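Local structure of methanogen homoaconitase large subunit (Methanocaldococcus jannaschii, 4KP2) at residues A[47-52]-A[121-126]; A[69-74]-A[100-105]; A[131-136]-A[168-173]; A[144-149]-A[220-225]; A[226-231]-A[240-245]. The protein catalyses, with a small subunit and a [4Fe-4S] cluster, the reversible dehydration of (R)-homocitrate to cis-homoaconitate and the hydration of that intermediate to homoisocitrate. One frame throughout, in Å; residues are numbered along the deposited sequence.

Contact 1 of 5, residues A[47-52]-A[121-126]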
# COMPACT_ATOMS: atom_id res chain seq x y z
N VAL A 47 24.16 23.66 -11.88
CA VAL A 47 23.32 22.90 -10.96
C VAL A 47 24.12 21.87 -10.16
O VAL A 47 24.89 21.09 -10.72
CB VAL A 47 22.17 22.20 -11.71
CG1 VAL A 47 21.27 21.46 -10.74
CG2 VAL A 47 21.38 23.22 -12.51
N ASP A 48 23.93 21.89 -8.84
CA ASP A 48 24.64 20.98 -7.95
C ASP A 48 23.91 19.65 -7.80
O ASP A 48 24.52 18.62 -7.50
CB ASP A 48 24.82 21.62 -6.57
CG ASP A 48 25.79 22.78 -6.60
OD1 ASP A 48 26.82 22.67 -7.31
OD2 ASP A 48 25.53 23.79 -5.93
N LEU A 49 22.59 19.67 -7.99
CA LEU A 49 21.78 18.47 -7.80
C LEU A 49 20.52 18.50 -8.66
O LEU A 49 19.73 19.44 -8.59
CB LEU A 49 21.41 18.33 -6.32
CG LEU A 49 20.98 16.94 -5.83
CD1 LEU A 49 22.12 15.96 -6.01
CD2 LEU A 49 20.55 17.01 -4.37
N ALA A 50 20.33 17.46 -9.46
CA ALA A 50 19.16 17.36 -10.33
C ALA A 50 18.37 16.09 -10.03
O ALA A 50 18.94 15.00 -9.94
CB ALA A 50 19.59 17.39 -11.79
N MET A 51 17.06 16.23 -9.89
CA MET A 51 16.21 15.10 -9.51
C MET A 51 14.86 15.08 -10.21
O MET A 51 14.17 16.10 -10.30
CB MET A 51 16.03 15.06 -7.99
CG MET A 51 14.81 14.27 -7.52
SD MET A 51 13.41 15.34 -7.13
CE MET A 51 12.08 14.43 -7.91
N THR A 52 14.48 13.90 -10.71
CA THR A 52 13.15 13.68 -11.27
C THR A 52 12.57 12.37 -10.75
O THR A 52 13.29 11.41 -10.52
CB THR A 52 13.19 13.64 -12.81
OG1 THR A 52 14.23 12.77 -13.24
CG2 THR A 52 13.43 15.03 -13.38
N GLN A 121 12.26 13.50 0.44
CA GLN A 121 12.72 12.94 1.70
C GLN A 121 14.05 12.21 1.53
O GLN A 121 14.95 12.34 2.35
CB GLN A 121 11.67 11.99 2.28
CG GLN A 121 12.02 11.43 3.65
CD GLN A 121 12.11 12.51 4.72
OE1 GLN A 121 11.44 13.54 4.64
NE2 GLN A 121 12.94 12.28 5.73
N ILE A 122 14.16 11.45 0.45
CA ILE A 122 15.40 10.76 0.11
C ILE A 122 16.51 11.76 -0.14
O ILE A 122 17.64 11.59 0.32
CB ILE A 122 15.23 9.87 -1.14
CG1 ILE A 122 14.27 8.71 -0.84
CG2 ILE A 122 16.57 9.33 -1.61
CD1 ILE A 122 14.03 7.81 -2.03
N LEU A 123 16.17 12.83 -0.86
CA LEU A 123 17.12 13.87 -1.21
C LEU A 123 17.65 14.57 0.04
O LEU A 123 18.81 14.98 0.10
CB LEU A 123 16.47 14.89 -2.15
CG LEU A 123 17.28 15.35 -3.36
CD1 LEU A 123 17.70 14.15 -4.19
CD2 LEU A 123 16.46 16.31 -4.20
N ALA A 124 16.78 14.69 1.04
CA ALA A 124 17.15 15.33 2.30
C ALA A 124 17.94 14.39 3.20
O ALA A 124 18.67 14.82 4.08
CB ALA A 124 15.91 15.84 3.02
N GLU A 125 17.78 13.09 2.96
CA GLU A 125 18.39 12.08 3.82
C GLU A 125 19.81 11.70 3.41
O GLU A 125 20.53 11.08 4.19
CB GLU A 125 17.53 10.81 3.86
CG GLU A 125 16.34 10.90 4.79
CD GLU A 125 15.54 9.61 4.83
OE1 GLU A 125 15.96 8.64 4.16
OE2 GLU A 125 14.50 9.57 5.51
N ASN A 126 20.22 12.07 2.20
CA ASN A 126 21.51 11.59 1.70
C ASN A 126 22.13 12.40 0.56
O ASN A 126 23.08 11.94 -0.08
CB ASN A 126 21.39 10.12 1.28
CG ASN A 126 22.69 9.36 1.42
OD1 ASN A 126 23.43 9.19 0.46
ND2 ASN A 126 22.97 8.89 2.63

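Contact 2 of 5, residues A[69-74]-A[100-105]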
# COMPACT_ATOMS: atom_id res chain seq x y z
N ASP A 69 22.24 13.77 -26.28
CA ASP A 69 22.51 12.35 -26.39
C ASP A 69 23.34 11.87 -25.21
O ASP A 69 23.86 10.76 -25.21
CB ASP A 69 23.23 12.05 -27.71
CG ASP A 69 24.42 12.96 -27.94
OD1 ASP A 69 24.39 14.12 -27.46
OD2 ASP A 69 25.38 12.53 -28.61
N SER A 70 23.46 12.73 -24.20
CA SER A 70 24.25 12.41 -23.01
C SER A 70 23.87 13.31 -21.85
O SER A 70 23.45 14.45 -22.04
CB SER A 70 25.74 12.56 -23.31
OG SER A 70 26.05 13.90 -23.66
N VAL A 71 24.03 12.79 -20.63
CA VAL A 71 23.85 13.60 -19.43
C VAL A 71 25.19 14.19 -19.04
O VAL A 71 26.24 13.64 -19.35
CB VAL A 71 23.27 12.77 -18.27
CG1 VAL A 71 21.87 12.29 -18.60
CG2 VAL A 71 24.18 11.59 -17.95
N TRP A 72 25.15 15.34 -18.36
CA TRP A 72 26.38 16.04 -18.02
C TRP A 72 27.12 15.39 -16.86
O TRP A 72 28.34 15.27 -16.89
CB TRP A 72 26.10 17.53 -17.75
CG TRP A 72 26.05 17.89 -16.29
CD1 TRP A 72 27.04 18.45 -15.55
CD2 TRP A 72 24.93 17.72 -15.41
NE1 TRP A 72 26.62 18.65 -14.26
CE2 TRP A 72 25.33 18.21 -14.14
CE3 TRP A 72 23.64 17.22 -15.56
CZ2 TRP A 72 24.48 18.20 -13.04
CZ3 TRP A 72 22.80 17.20 -14.46
CH2 TRP A 72 23.22 17.69 -13.22
N ASN A 73 26.38 14.95 -15.84
CA ASN A 73 27.00 14.35 -14.67
C ASN A 73 26.03 13.43 -13.93
O ASN A 73 25.17 13.90 -13.19
CB ASN A 73 27.51 15.44 -13.72
CG ASN A 73 28.49 14.90 -12.68
OD1 ASN A 73 28.36 13.77 -12.21
ND2 ASN A 73 29.47 15.72 -12.32
N PRO A 74 26.17 12.11 -14.14
CA PRO A 74 25.32 11.09 -13.52
C PRO A 74 25.37 11.14 -11.99
O PRO A 74 24.36 10.87 -11.34
CB PRO A 74 25.93 9.78 -14.01
CG PRO A 74 26.62 10.13 -15.27
CD PRO A 74 27.16 11.51 -15.05
N LEU A 100 13.59 3.43 -16.02
CA LEU A 100 14.63 2.43 -15.82
C LEU A 100 15.63 2.44 -16.97
O LEU A 100 16.81 2.16 -16.77
CB LEU A 100 14.02 1.03 -15.65
CG LEU A 100 13.36 0.74 -14.30
CD1 LEU A 100 12.75 -0.65 -14.30
CD2 LEU A 100 14.36 0.89 -13.18
N GLU A 101 15.15 2.77 -18.16
CA GLU A 101 16.02 2.89 -19.33
C GLU A 101 17.01 4.03 -19.12
O GLU A 101 18.21 3.88 -19.35
CB GLU A 101 15.21 3.14 -20.60
CG GLU A 101 14.25 2.02 -20.96
CD GLU A 101 13.55 2.27 -22.29
OE1 GLU A 101 14.02 3.14 -23.05
OE2 GLU A 101 12.54 1.59 -22.56
N PHE A 102 16.48 5.17 -18.68
CA PHE A 102 17.28 6.36 -18.41
C PHE A 102 18.40 6.06 -17.41
O PHE A 102 19.55 6.43 -17.63
CB PHE A 102 16.38 7.48 -17.89
CG PHE A 102 17.13 8.71 -17.45
CD1 PHE A 102 17.54 9.64 -18.39
CD2 PHE A 102 17.41 8.93 -16.12
CE1 PHE A 102 18.23 10.77 -18.00
CE2 PHE A 102 18.09 10.06 -15.72
CZ PHE A 102 18.50 10.98 -16.66
N VAL A 103 18.04 5.40 -16.32
CA VAL A 103 19.00 5.05 -15.28
C VAL A 103 20.03 4.04 -15.80
O VAL A 103 21.22 4.17 -15.53
CB VAL A 103 18.29 4.47 -14.04
CG1 VAL A 103 19.31 4.03 -13.00
CG2 VAL A 103 17.33 5.49 -13.45
N LYS A 104 19.55 3.06 -16.55
CA LYS A 104 20.42 2.02 -17.09
C LYS A 104 21.37 2.58 -18.14
O LYS A 104 22.55 2.24 -18.18
CB LYS A 104 19.58 0.89 -17.70
CG LYS A 104 20.30 -0.44 -17.78
CD LYS A 104 20.51 -1.06 -16.40
CE LYS A 104 19.24 -1.73 -15.88
NZ LYS A 104 18.22 -0.77 -15.37
N ARG A 105 20.83 3.45 -18.99
CA ARG A 105 21.61 4.04 -20.08
C ARG A 105 22.72 4.96 -19.58
O ARG A 105 23.89 4.78 -19.93
CB ARG A 105 20.69 4.81 -21.04
CG ARG A 105 21.43 5.70 -22.03
CD ARG A 105 22.29 4.88 -22.97
NE ARG A 105 23.20 5.73 -23.75
CZ ARG A 105 24.40 6.10 -23.34
NH1 ARG A 105 24.86 5.70 -22.16
NH2 ARG A 105 25.16 6.86 -24.11

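Contact 3 of 5, residues A[131-136]-A[168-173]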
# COMPACT_ATOMS: atom_id res chain seq x y z
N ASN A 131 24.13 25.65 0.73
CA ASN A 131 24.69 26.48 -0.34
C ASN A 131 24.54 25.90 -1.75
O ASN A 131 25.00 26.50 -2.72
CB ASN A 131 26.15 26.84 -0.05
CG ASN A 131 26.34 27.47 1.31
OD1 ASN A 131 25.42 28.08 1.86
ND2 ASN A 131 27.54 27.34 1.86
N MET A 132 23.90 24.74 -1.86
CA MET A 132 23.71 24.09 -3.15
C MET A 132 22.69 24.81 -4.02
O MET A 132 21.95 25.68 -3.55
CB MET A 132 23.27 22.64 -2.97
CG MET A 132 24.39 21.63 -2.85
SD MET A 132 23.76 19.94 -2.93
CE MET A 132 25.27 18.99 -2.83
N PHE A 133 22.65 24.44 -5.29
CA PHE A 133 21.57 24.82 -6.18
C PHE A 133 20.85 23.55 -6.60
O PHE A 133 21.33 22.80 -7.45
CB PHE A 133 22.10 25.56 -7.41
CG PHE A 133 21.02 25.99 -8.36
CD1 PHE A 133 20.37 27.21 -8.19
CD2 PHE A 133 20.65 25.19 -9.43
CE1 PHE A 133 19.38 27.61 -9.07
CE2 PHE A 133 19.66 25.59 -10.30
CZ PHE A 133 19.02 26.80 -10.12
N VAL A 134 19.70 23.29 -5.98
CA VAL A 134 18.98 22.04 -6.21
C VAL A 134 17.83 22.20 -7.19
O VAL A 134 16.86 22.91 -6.92
CB VAL A 134 18.46 21.45 -4.89
CG1 VAL A 134 17.69 20.16 -5.15
CG2 VAL A 134 19.61 21.20 -3.92
N ALA A 135 17.93 21.52 -8.33
CA ALA A 135 16.89 21.55 -9.34
C ALA A 135 16.10 20.24 -9.31
O ALA A 135 16.69 19.16 -9.22
CB ALA A 135 17.49 21.77 -10.71
N GLY A 136 14.78 20.34 -9.39
CA GLY A 136 13.94 19.17 -9.31
C GLY A 136 12.73 19.21 -10.21
O GLY A 136 12.14 20.26 -10.45
N THR A 168 21.44 26.14 -15.78
CA THR A 168 20.12 26.67 -16.08
C THR A 168 20.13 28.19 -16.01
O THR A 168 21.09 28.79 -15.52
CB THR A 168 19.06 26.13 -15.11
OG1 THR A 168 17.76 26.57 -15.52
CG2 THR A 168 19.34 26.61 -13.70
N TRP A 169 19.07 28.81 -16.51
CA TRP A 169 18.98 30.26 -16.52
C TRP A 169 17.78 30.74 -15.71
O TRP A 169 16.63 30.52 -16.09
CB TRP A 169 18.86 30.78 -17.96
CG TRP A 169 20.02 30.38 -18.82
CD1 TRP A 169 20.22 29.18 -19.42
CD2 TRP A 169 21.15 31.20 -19.17
NE1 TRP A 169 21.40 29.19 -20.13
CE2 TRP A 169 21.98 30.42 -19.99
CE3 TRP A 169 21.52 32.51 -18.88
CZ2 TRP A 169 23.18 30.91 -20.52
CZ3 TRP A 169 22.71 33.00 -19.40
CH2 TRP A 169 23.52 32.20 -20.21
N ILE A 170 18.07 31.38 -14.58
CA ILE A 170 17.01 31.89 -13.71
C ILE A 170 17.23 33.36 -13.39
O ILE A 170 18.33 33.90 -13.58
CB ILE A 170 16.95 31.12 -12.38
CG1 ILE A 170 18.24 31.33 -11.59
CG2 ILE A 170 16.69 29.64 -12.63
CD1 ILE A 170 18.20 30.75 -10.20
N LYS A 171 16.18 34.01 -12.90
CA LYS A 171 16.27 35.39 -12.47
C LYS A 171 16.30 35.43 -10.95
O LYS A 171 15.43 34.84 -10.30
CB LYS A 171 15.09 36.20 -12.99
CG LYS A 171 15.14 37.67 -12.65
CD LYS A 171 13.90 38.42 -13.15
CE LYS A 171 13.87 38.54 -14.67
NZ LYS A 171 13.27 37.35 -15.34
N VAL A 172 17.29 36.11 -10.38
CA VAL A 172 17.42 36.22 -8.93
C VAL A 172 16.18 36.88 -8.34
O VAL A 172 15.89 38.05 -8.62
CB VAL A 172 18.66 37.02 -8.53
CG1 VAL A 172 18.77 37.10 -7.01
CG2 VAL A 172 19.91 36.40 -9.12
N PRO A 173 15.43 36.12 -7.53
CA PRO A 173 14.12 36.55 -7.02
C PRO A 173 14.24 37.56 -5.88
O PRO A 173 15.28 37.66 -5.24
CB PRO A 173 13.52 35.25 -6.49
CG PRO A 173 14.71 34.47 -6.04
CD PRO A 173 15.81 34.79 -7.02

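Contact 4 of 5, residues A[144-149]-A[220-225]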
# COMPACT_ATOMS: atom_id res chain seq x y z
N HIS A 144 13.91 21.77 0.01
CA HIS A 144 15.34 21.65 0.31
C HIS A 144 16.00 22.99 0.59
O HIS A 144 17.23 23.09 0.60
CB HIS A 144 16.05 20.94 -0.84
CG HIS A 144 15.36 19.68 -1.28
ND1 HIS A 144 15.35 18.53 -0.52
CD2 HIS A 144 14.65 19.40 -2.40
CE1 HIS A 144 14.67 17.60 -1.15
NE2 HIS A 144 14.23 18.10 -2.29
N GLY A 145 15.19 24.02 0.81
CA GLY A 145 15.70 25.32 1.20
C GLY A 145 15.93 25.36 2.70
O GLY A 145 16.46 26.34 3.23
N ALA A 146 15.54 24.29 3.38
CA ALA A 146 15.72 24.17 4.82
C ALA A 146 17.17 23.85 5.16
O ALA A 146 17.58 23.95 6.31
CB ALA A 146 14.79 23.11 5.38
N PHE A 147 17.93 23.46 4.14
CA PHE A 147 19.35 23.17 4.31
C PHE A 147 20.18 24.41 4.05
O PHE A 147 21.40 24.40 4.24
CB PHE A 147 19.77 22.05 3.35
CG PHE A 147 19.24 20.70 3.72
CD1 PHE A 147 17.97 20.31 3.31
CD2 PHE A 147 20.00 19.82 4.47
CE1 PHE A 147 17.48 19.06 3.65
CE2 PHE A 147 19.51 18.57 4.81
CZ PHE A 147 18.25 18.19 4.40
N GLY A 148 19.53 25.48 3.63
CA GLY A 148 20.22 26.72 3.31
C GLY A 148 20.70 26.71 1.87
O GLY A 148 21.72 27.31 1.54
N ALA A 149 19.96 26.02 1.02
CA ALA A 149 20.31 25.92 -0.39
C ALA A 149 19.16 26.41 -1.27
O ALA A 149 17.99 26.22 -0.95
CB ALA A 149 20.66 24.48 -0.75
N MET A 220 13.74 25.43 15.79
CA MET A 220 13.15 24.30 15.08
C MET A 220 14.19 23.24 14.75
O MET A 220 15.34 23.56 14.45
CB MET A 220 12.49 24.76 13.78
CG MET A 220 11.05 25.19 13.91
SD MET A 220 10.32 25.38 12.27
CE MET A 220 8.67 25.94 12.70
N ASP A 221 13.78 21.98 14.80
CA ASP A 221 14.59 20.90 14.26
C ASP A 221 14.38 20.88 12.75
O ASP A 221 13.56 21.63 12.23
CB ASP A 221 14.20 19.56 14.88
CG ASP A 221 12.73 19.22 14.67
OD1 ASP A 221 11.92 20.16 14.49
OD2 ASP A 221 12.39 18.02 14.70
N MET A 222 15.12 20.03 12.05
CA MET A 222 15.02 19.98 10.60
C MET A 222 13.66 19.48 10.11
O MET A 222 13.25 19.78 9.00
CB MET A 222 16.15 19.15 10.00
CG MET A 222 17.51 19.84 10.05
SD MET A 222 17.55 21.38 9.12
CE MET A 222 17.26 20.79 7.46
N ASP A 223 12.98 18.71 10.96
CA ASP A 223 11.64 18.23 10.64
C ASP A 223 10.66 19.39 10.51
O ASP A 223 9.69 19.32 9.75
CB ASP A 223 11.15 17.23 11.70
CG ASP A 223 11.97 15.96 11.73
OD1 ASP A 223 12.67 15.67 10.74
OD2 ASP A 223 11.92 15.24 12.75
N GLY A 224 10.92 20.45 11.27
CA GLY A 224 10.08 21.64 11.21
C GLY A 224 10.47 22.56 10.07
O GLY A 224 9.61 23.15 9.42
N ARG A 225 11.77 22.67 9.83
CA ARG A 225 12.27 23.54 8.77
C ARG A 225 11.92 22.99 7.39
O ARG A 225 11.71 23.75 6.44
CB ARG A 225 13.78 23.72 8.90
CG ARG A 225 14.20 24.42 10.18
CD ARG A 225 15.70 24.62 10.25
NE ARG A 225 16.09 25.29 11.48
CZ ARG A 225 17.35 25.61 11.79
NH1 ARG A 225 18.33 25.32 10.95
NH2 ARG A 225 17.61 26.23 12.93

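Contact 5 of 5, residues A[226-231]-A[240-245]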
# COMPACT_ATOMS: atom_id res chain seq x y z
N LEU A 226 11.86 21.67 7.28
CA LEU A 226 11.45 21.02 6.04
C LEU A 226 10.00 21.35 5.71
O LEU A 226 9.64 21.52 4.55
CB LEU A 226 11.64 19.50 6.14
CG LEU A 226 12.85 18.90 5.42
CD1 LEU A 226 14.14 19.52 5.92
CD2 LEU A 226 12.87 17.39 5.61
N THR A 227 9.18 21.43 6.75
CA THR A 227 7.76 21.72 6.58
C THR A 227 7.53 23.15 6.11
O THR A 227 6.70 23.39 5.23
CB THR A 227 6.99 21.49 7.90
OG1 THR A 227 7.16 20.13 8.33
CG2 THR A 227 5.50 21.76 7.70
N LEU A 228 8.26 24.09 6.70
CA LEU A 228 8.12 25.50 6.36
C LEU A 228 8.52 25.79 4.92
O LEU A 228 7.86 26.58 4.23
CB LEU A 228 8.93 26.37 7.32
CG LEU A 228 8.16 27.03 8.46
CD1 LEU A 228 7.37 26.01 9.26
CD2 LEU A 228 9.11 27.81 9.37
N CYS A 229 9.60 25.16 4.47
CA CYS A 229 10.09 25.38 3.11
C CYS A 229 9.29 24.60 2.08
O CYS A 229 9.32 24.91 0.89
CB CYS A 229 11.57 25.02 3.01
SG CYS A 229 12.66 26.04 4.04
N ASN A 230 8.56 23.59 2.54
CA ASN A 230 7.77 22.75 1.65
C ASN A 230 6.54 23.47 1.12
O ASN A 230 6.14 23.28 -0.03
CB ASN A 230 7.35 21.46 2.35
CG ASN A 230 6.59 20.52 1.44
OD1 ASN A 230 5.38 20.66 1.25
ND2 ASN A 230 7.29 19.54 0.88
N MET A 231 5.94 24.30 1.97
CA MET A 231 4.70 24.99 1.62
C MET A 231 4.98 26.37 1.04
O MET A 231 4.14 27.27 1.14
CB MET A 231 3.81 25.13 2.86
CG MET A 231 3.62 23.84 3.64
SD MET A 231 1.98 23.14 3.43
CE MET A 231 0.96 24.51 3.94
N GLY A 240 11.45 28.50 -0.80
CA GLY A 240 11.51 28.86 0.60
C GLY A 240 12.84 28.42 1.18
O GLY A 240 13.19 27.25 1.11
N VAL A 241 13.58 29.36 1.76
CA VAL A 241 14.92 29.07 2.26
C VAL A 241 15.10 29.44 3.73
O VAL A 241 14.59 30.47 4.19
CB VAL A 241 16.01 29.74 1.38
CG1 VAL A 241 15.94 31.26 1.50
CG2 VAL A 241 17.40 29.22 1.74
N ILE A 242 15.82 28.59 4.46
CA ILE A 242 16.11 28.84 5.87
C ILE A 242 17.62 28.80 6.11
O ILE A 242 18.31 27.89 5.64
CB ILE A 242 15.42 27.80 6.78
CG1 ILE A 242 13.90 28.00 6.73
CG2 ILE A 242 15.91 27.92 8.21
CD1 ILE A 242 13.14 27.07 7.65
N GLU A 243 18.12 29.79 6.84
CA GLU A 243 19.54 29.90 7.14
C GLU A 243 20.06 28.66 7.88
O GLU A 243 19.43 28.19 8.83
CB GLU A 243 19.81 31.16 7.96
CG GLU A 243 21.28 31.44 8.23
CD GLU A 243 21.49 32.74 8.98
OE1 GLU A 243 21.25 33.81 8.39
OE2 GLU A 243 21.89 32.69 10.17
N ALA A 244 21.20 28.15 7.43
CA ALA A 244 21.78 26.95 8.01
C ALA A 244 22.49 27.24 9.33
O ALA A 244 23.19 28.24 9.46
CB ALA A 244 22.74 26.30 7.03
N ASP A 245 22.31 26.35 10.30
CA ASP A 245 22.94 26.50 11.60
C ASP A 245 23.41 25.15 12.13
O ASP A 245 23.46 24.17 11.40
CB ASP A 245 21.98 27.16 12.59
CG ASP A 245 20.77 26.29 12.89
OD1 ASP A 245 20.41 25.46 12.03
OD2 ASP A 245 20.19 26.45 13.98

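Contact 1 of 5, residues A[47-52]-A[121-126]
The helical turn that presents L123 to L49 and M51 carries a nearly straight hydrogen bond from Q121 NE2 to E125 OE2, 3.1 Å long with an N-H...O angle of 172°. E125 OE2 lies in the amide plane of Q121, whereas the amide nitrogen meets the carboxylate on its anti side and 29° out of its plane. The two other oxygens are also taken: Q121 OE1 by R327 and E125 OE1 by S355. The contact itself is apolar. L49 and L123 reach toward each other tip to tip, L49 CD2 standing 3.8 Å from L123 CG and 4.0 Å from L123 CD1. The other methyl of L123 serves the second strand residue, CD2 lying 4.0 Å from M51 CB. M51 touches the helix by its root alone, because the thioether chain bends at its second and third torsions, turning sulfur and methyl off from the helix. L49 and M51 share one face of strand 49-53, the middle strand of a parallel sheet, and L123 also rests on V78 and V134 of the two strands flanking it. L123 and M51 lie about 9 Å, side chain to side chain, from C323 and C383 respectively, both predicted cluster ligands. The helix therefore divides its chemistry: apolar contacts join L123 to the strand, while Q121 and E125 spend their polar ends on each other and on R327 and S355.

Contact 2 of 5, residues A[69-74]-A[100-105]
Loop 69-74 passes helix 90-106 at some distance, V71 CA and F102 CA being the nearest pair of alpha carbons at 9.8 Å, with side chains from the helix bridging the gap to V71 and the D69 carbonyl. V71 points at the helix and offers one methyl: CG1 lies 4.0 Å from F102 CE1 and 4.1 Å from F102 CZ, an oblique approach to the outer end of the ring. F102 leaves its backbone at a slant to the loop, but with CG anti to the backbone N (chi1 174°) the ring swings out and brings its far carbons to V71. One turn along the helix, R105 bends at its second torsion and brings its guanidinium near the D69 carbonyl. The approach is loose, R105 NH2 standing 4.3 Å from D69 O, and no hydrogen bond crosses between the segments. The inner part of the contact is therefore a single methyl-to-ring touch, and the arginine stands beside it at the exposed margin. F102 is buried among aromatic rings, meeting Y61 edge-to-face and also touching F106 and Y163. V71 rests in addition on L64 of helix 57-67 and I77 of strand 77-80, while F102 touches L64 and V79. The contact thus fills the angle between helices 57-67 and 90-106 next to strand 77-80; from the same helix, K104 packs against D346 of the second subunit.

Contact 3 of 5, residues A[131-136]-A[168-173]
This is an apolar contact between strands of two different sheets in the alpha/beta part of the aconitase fold: strand 133-136 belongs to a five-stranded parallel sheet, strand 167-180 to a mixed one. No backbone bond joins the segments, and F133 alone spans the gap. Its CG is anti to the backbone N (chi1 -179°), which carries the ring straight out of the parallel sheet to a pair of residues, T168 and I170, that point the same way from alternate positions of the other strand; W169 between them turns away. T168 and F133 cross at about a right angle, and the threonine uses its methyl, CG2 lying 3.6 Å from both F133 CE2 and F133 CZ. This follows from its rotation, which sets OG1 anti to the backbone N and CG2 between N and the carbonyl carbon. I170 comes from the opposite direction to the phenylalanine. V45 and V47 add further apolar contacts to the ring. At its root F133 is fixed by its own backbone N, which donates to D48 OD2, while A135 further along pairs with L49 of the neighbouring strand. Helix 156-165 runs past the same region, I162 touching both A135 and T168. With an alanine here, the T168 methyl and the end of I170 would probably lose their common partner, opening a gap between the two sheets. I170 meets the ring at its edge, near the ring plane, with CD1 3.5 Å from F133 CE1 and 4.0 Å from F133 CZ.

Contact 4 of 5, residues A[144-149]-A[220-225]
A146 and M222 supply most of the buried surface between loop 144-149 and the start of helix 222-230, with R225 the third main partner. The backbones come close, A146 CA and R225 CA being 5.3 Å apart, so the small methyl of A146 fits directly on the helix: its CB lies 3.3 Å from R225 O and 3.7 Å from R225 CB. M222, one turn earlier, curls round the same residue. Its chain bends at the second and third torsions (-62° and -63°), folding the terminal methyl back so that M222 CE lies 3.4 Å from A146 O and 4.0 Å from A146 CB. That methyl also makes a CH-pi contact with F147, standing over the middle of one ring face, 4.0 Å from the centroid and 3° off the ring normal. F147 leaves the backbone pointing away from the helix, yet its ring turns one face to the M222 methyl; L252 and A124 also pack on it. An alanine in place of F147 would probably strip the M222 methyl of its aromatic floor and let the thioether end turn more freely. The R225 side chain touches A146 only by its root. Its extended chain carries the guanidinium off, NH1 pairing with D245 in a salt bridge modelled doubtfully short and NE bonding to V217 O. D221 N-caps the helix through a weak bond from G224 N. Methyl and methylene groups set against an aromatic face and two backbone carbonyls thus make the seam, with no hydrogen bond across it, while the buried guanidinium finds its partners beyond.

Contact 5 of 5, residues A[226-231]-A[240-245]
C229 and I242 face each other across helix 222-230 and strand 239-242, the thiol sulfur lying against the flank of the isoleucine: C229 SG is 3.6 Å from I242 CG1 and 3.8 Å from I242 CD1. The same sulfur stands 3.2 Å from G240 O. With I242 CG1 anti to the carbonyl carbon (chi1 -67°), the longer branch runs beside the helix and its end also approaches L228, CD1 standing 4.3 Å from L228 CB. The short segments run at 151° to each other with axes 7.4 Å apart. They meet most closely at C229 and G240, whose CA atoms are 4.5 Å apart. Here the absence of a side chain matters, because a beta carbon on G240 would come tightly against C229 CA. V241 turns the other way, toward helix 24-33. Helix 222-230 lies in the beta-alpha-beta connection between the parallel neighbours 208-213 and 239-242, so this contact presses the crossover helix onto the strand it leads into. N230, pointing away from the strand, touches C323, a predicted cluster ligand. The interface is thus a close fit of a thiol against a backbone carbonyl and an isoleucine flank, one that a side chain at G240 would probably crowd.

How the contacts relate
Contacts 4 and 5 share helix 222-230, their centres about 4 Å apart; the probable backbone hydrogen bond between G145 O and I242 N ties them, as does A146 N, 3.4 Å from C229 SG. Contact 1 joins contact 3 through the neighbouring strands 49-53 and 133-136 of one parallel sheet, and reaches contact 4 where L123 CB lies 3.4 Å from H144 CE1. N131 N to G148 O, 3.0 Å, links contacts 3 and 4. Contacts 1, 4 and 5 each bring a side chain within about 9 Å of that of C323, a predicted [4Fe-4S] ligand. Contact 2 is peripheral, its centre about 30 Å from those of contacts 4 and 5, though W72 packs on V47 and A50 of contact 1.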